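Local coordinates for protein D-hydantoinase (Ralstonia pickettii, PDB 1NFG) that probably catalyses the stereospecific hydrolysis of the cyclic amide bond in D-hydantoin derivatives, using two zinc ions per subunit, at residues 151-154 against 155-159; 184-187 against 188-191. All coordinates share one frame; numbering follows the deposited sequence.

Contact 1 (151-154 against 155-159)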
loop_
_atom_site.group_PDB
_atom_site.type_symbol
_atom_site.label_atom_id
_atom_site.label_comp_id
_atom_site.label_asym_id
_atom_site.label_seq_id
_atom_site.Cartn_x
_atom_site.Cartn_y
_atom_site.Cartn_z
ATOM N N MET A 151 5.316 18.006 -17.804
ATOM C CA MET A 151 5.484 18.462 -16.429
ATOM C C MET A 151 6.950 18.752 -16.143
ATOM O O MET A 151 7.298 19.203 -15.056
ATOM C CB MET A 151 4.951 17.414 -15.448
ATOM C CG MET A 151 3.432 17.284 -15.478
ATOM S SD MET A 151 2.753 15.933 -14.473
ATOM C CE MET A 151 2.549 16.745 -12.838
ATOM N N ALA A 152 7.805 18.491 -17.128
ATOM C CA ALA A 152 9.237 18.732 -17.005
ATOM C C ALA A 152 9.702 19.561 -18.199
ATOM O O ALA A 152 8.882 19.971 -19.024
ATOM C CB ALA A 152 9.992 17.416 -16.954
ATOM N N TYR A 153 11.014 19.793 -18.284
ATOM C CA TYR A 153 11.624 20.587 -19.355
ATOM C C TYR A 153 11.290 22.070 -19.203
ATOM O O TYR A 153 10.516 22.631 -19.981
ATOM C CB TYR A 153 11.162 20.099 -20.725
ATOM C CG TYR A 153 11.494 18.653 -21.002
ATOM C CD1 TYR A 153 12.769 18.146 -20.746
ATOM C CD2 TYR A 153 10.546 17.801 -21.565
ATOM C CE1 TYR A 153 13.094 16.821 -21.050
ATOM C CE2 TYR A 153 10.857 16.475 -21.874
ATOM C CZ TYR A 153 12.132 15.991 -21.617
ATOM O OH TYR A 153 12.441 14.682 -21.940
ATOM N N ARG A 154 11.885 22.692 -18.191
ATOM C CA ARG A 154 11.672 24.106 -17.896
ATOM C C ARG A 154 11.990 24.984 -19.107
ATOM O O ARG A 154 12.964 24.739 -19.829
ATOM C CB ARG A 154 12.570 24.525 -16.729
ATOM C CG ARG A 154 12.128 25.785 -16.011
ATOM C CD ARG A 154 10.957 25.479 -15.109
ATOM N NE ARG A 154 10.549 26.624 -14.304
ATOM C CZ ARG A 154 9.626 26.562 -13.350
ATOM N NH1 ARG A 154 9.022 25.410 -13.084
ATOM N NH2 ARG A 154 9.299 27.647 -12.660
ATOM N N GLY A 155 11.168 26.010 -19.319
ATOM C CA GLY A 155 11.381 26.920 -20.433
ATOM C C GLY A 155 11.542 26.245 -21.785
ATOM O O GLY A 155 12.370 26.651 -22.601
ATOM N N MET A 156 10.749 25.209 -22.023
ATOM C CA MET A 156 10.797 24.491 -23.286
ATOM C C MET A 156 9.451 23.817 -23.528
ATOM O O MET A 156 8.784 24.109 -24.512
ATOM C CB MET A 156 11.922 23.456 -23.266
ATOM C CG MET A 156 12.297 22.932 -24.643
ATOM S SD MET A 156 13.565 21.626 -24.620
ATOM C CE MET A 156 12.535 20.135 -24.898
ATOM N N ASN A 157 9.044 22.934 -22.620
ATOM C CA ASN A 157 7.770 22.229 -22.752
ATOM C C ASN A 157 6.903 22.322 -21.501
ATOM O O ASN A 157 5.679 22.255 -21.584
ATOM C CB ASN A 157 8.005 20.747 -23.040
ATOM C CG ASN A 157 8.420 20.478 -24.468
ATOM O OD1 ASN A 157 9.437 20.983 -24.944
ATOM N ND2 ASN A 157 7.636 19.664 -25.163
ATOM N N MET A 158 7.543 22.476 -20.346
ATOM C CA MET A 158 6.844 22.511 -19.068
ATOM C C MET A 158 5.695 23.495 -18.892
ATOM O O MET A 158 5.815 24.683 -19.182
ATOM C CB MET A 158 7.845 22.718 -17.918
ATOM C CG MET A 158 7.207 22.574 -16.524
ATOM S SD MET A 158 8.329 22.729 -15.088
ATOM C CE MET A 158 9.847 22.081 -15.769
ATOM N N ILE A 159 4.578 22.970 -18.402
ATOM C CA ILE A 159 3.397 23.760 -18.101
ATOM C C ILE A 159 3.108 23.457 -16.627
ATOM O O ILE A 159 3.759 22.595 -16.040
ATOM C CB ILE A 159 2.204 23.372 -19.010
ATOM C CG1 ILE A 159 1.925 21.864 -18.937
ATOM C CG2 ILE A 159 2.510 23.783 -20.444
ATOM C CD1 ILE A 159 0.979 21.456 -17.829
#

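Contact 2 (184-187 against 188-191)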
loop_
_atom_site.group_PDB
_atom_site.type_symbol
_atom_site.label_atom_id
_atom_site.label_comp_id
_atom_site.label_asym_id
_atom_site.label_seq_id
_atom_site.Cartn_x
_atom_site.Cartn_y
_atom_site.Cartn_z
ATOM N N ASN A 184 8.920 15.578 -12.264
ATOM C CA ASN A 184 8.922 16.863 -11.594
ATOM C C ASN A 184 10.158 17.585 -12.116
ATOM O O ASN A 184 11.289 17.319 -11.683
ATOM C CB ASN A 184 8.990 16.705 -10.083
ATOM C CG ASN A 184 8.959 18.038 -9.371
ATOM O OD1 ASN A 184 9.872 18.856 -9.534
ATOM N ND2 ASN A 184 7.904 18.277 -8.588
ATOM N N GLY A 185 9.917 18.484 -13.071
ATOM C CA GLY A 185 10.983 19.237 -13.707
ATOM C C GLY A 185 11.878 20.008 -12.768
ATOM O O GLY A 185 13.101 19.994 -12.914
ATOM N N ASP A 186 11.274 20.685 -11.803
ATOM C CA ASP A 186 12.044 21.455 -10.851
ATOM C C ASP A 186 12.945 20.540 -10.044
ATOM O O ASP A 186 14.123 20.843 -9.846
ATOM C CB ASP A 186 11.104 22.245 -9.950
ATOM C CG ASP A 186 10.207 23.171 -10.745
ATOM O OD1 ASP A 186 10.723 23.797 -11.699
ATOM O OD2 ASP A 186 9.004 23.275 -10.422
ATOM N N ALA A 187 12.412 19.409 -9.595
ATOM C CA ALA A 187 13.227 18.479 -8.832
ATOM C C ALA A 187 14.411 18.073 -9.700
ATOM O O ALA A 187 15.551 18.053 -9.236
ATOM C CB ALA A 187 12.416 17.257 -8.438
ATOM N N ALA A 188 14.145 17.759 -10.963
ATOM C CA ALA A 188 15.218 17.365 -11.871
ATOM C C ALA A 188 16.247 18.489 -12.021
ATOM O O ALA A 188 17.447 18.261 -11.875
ATOM C CB ALA A 188 14.648 16.995 -13.230
ATOM N N ASP A 189 15.779 19.699 -12.312
ATOM C CA ASP A 189 16.683 20.830 -12.470
ATOM C C ASP A 189 17.600 20.974 -11.269
ATOM O O ASP A 189 18.811 21.142 -11.427
ATOM C CB ASP A 189 15.905 22.127 -12.675
ATOM C CG ASP A 189 15.272 22.206 -14.046
ATOM O OD1 ASP A 189 15.906 21.716 -15.011
ATOM O OD2 ASP A 189 14.154 22.763 -14.159
ATOM N N TYR A 190 17.019 20.903 -10.072
ATOM C CA TYR A 190 17.784 21.010 -8.831
ATOM C C TYR A 190 18.945 20.017 -8.822
ATOM O O TYR A 190 20.090 20.383 -8.549
ATOM C CB TYR A 190 16.874 20.733 -7.636
ATOM C CG TYR A 190 17.605 20.585 -6.318
ATOM C CD1 TYR A 190 17.938 21.700 -5.548
ATOM C CD2 TYR A 190 17.975 19.322 -5.843
ATOM C CE1 TYR A 190 18.621 21.562 -4.334
ATOM C CE2 TYR A 190 18.658 19.172 -4.636
ATOM C CZ TYR A 190 18.978 20.295 -3.884
ATOM O OH TYR A 190 19.652 20.145 -2.692
ATOM N N LEU A 191 18.647 18.758 -9.123
ATOM C CA LEU A 191 19.676 17.732 -9.133
ATOM C C LEU A 191 20.635 17.883 -10.302
ATOM O O LEU A 191 21.837 17.677 -10.149
ATOM C CB LEU A 191 19.034 16.342 -9.149
ATOM C CG LEU A 191 18.231 15.973 -7.893
ATOM C CD1 LEU A 191 17.452 14.692 -8.125
ATOM C CD2 LEU A 191 19.175 15.817 -6.708
#

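Contact 1 (151-154 against 155-159)
Arg-154 and Met-158 meet with their side chains crossing at a slant, in the loop before helix 161-174. The sulfur of Met-158 lies at the edge of the guanidinium, near its plane, with SD 3.4 Å from Arg-154 NH1; this counts as a weak hydrogen bond, and the stronger partner of that nitrogen is Asp-186. Further back, Arg-154 CD packs against Met-158 CE at 3.6 Å. Met-158 runs extended until its last torsion (chi3 -31°), which folds the methyl in toward the backbone of Arg-154. On another flank, Tyr-153 and Asn-157 lie side by side and point the same way, CB to CB 4.0 Å, while Met-156 CE approaches the ring of Tyr-153 obliquely. What closes the turn is the carbonyl of Tyr-153. Its O accepts from Asn-157 N at 3.0 Å, in the carbonyl plane, and from Met-158 N, also at 3.0 Å but with the donor standing 45° out of that plane; Met-156 N adds a weak third bond. With two good bonds on one oxygen, the peptide after Tyr-153 is pinned in orientation. That anchors the base of a side chain whose ring meets His-181, a zinc ligand, and which probably binds substrate, so the turn probably helps to set the tyrosine at the active site.

Contact 2 (184-187 against 188-191)
The ring of Tyr-190 presents its edge to Ala-187 O, which lies near the ring plane, and Tyr-190 CB comes within 3.4 Å of that same oxygen. CG stands anti to the backbone N (chi1 170°), and from there the ring leads outward, ending in a hydroxyl bonded to Asp-169 of the second subunit. The Asp-189 carboxylate turns back along the helix instead, with CG 3.3 Å from Gly-185 O. One turn earlier is the carboxylate of Asp-186, its OD1 4.3 Å from Asp-189 OD2; Arg-154, paired with Asp-186, probably eases the repulsion. Asn-184 is the N-cap, and its side-chain OD1 accepts from Ala-187 N at 2.6 Å, the donor tilted 22° from the carbonyl plane. Its backbone O takes Ala-188 N at 3.0 Å, so this residue receives two N-H groups of the first turn. The i to i+4 series begins with that bond and continues from Gly-185, Asp-186 and Ala-187, as in Tyr-190 N to Asp-186 O at 2.9 Å. Helix 185-197 starts soon after strand 178-180 of the barrel. Within the subunit, Asn-184 ND2 ties it to Glu-217 on helix 212-229. Across the subunit interface, Ala-187, Tyr-190 and Leu-191 pack on Leu-225, Val-229 and Ile-228 of the second subunit, while its helix 161-174 lies against Asp-186.

In the fold
Contact 1 and contact 2 have centres 11 Å apart and touch directly. Arg-154 NH1 reaches Asp-186 OD1 at 2.7 Å in a salt bridge, fastening the 151-159 loop to the first turn of helix 185-197, and Met-158 CE packs 3.7 Å from Gly-185 CA. The loop is the part nearer the metals: the side chain of Tyr-153 is about 5 Å from a bound zinc ion and about 3 Å from that of Thr-286, another probable substrate-binding residue. Gly-185 is about 12 Å, nearest atoms, from a bound zinc ion. The 151-159 loop thus lies between the zinc site and helix 185-197, which also packs against a neighbouring subunit.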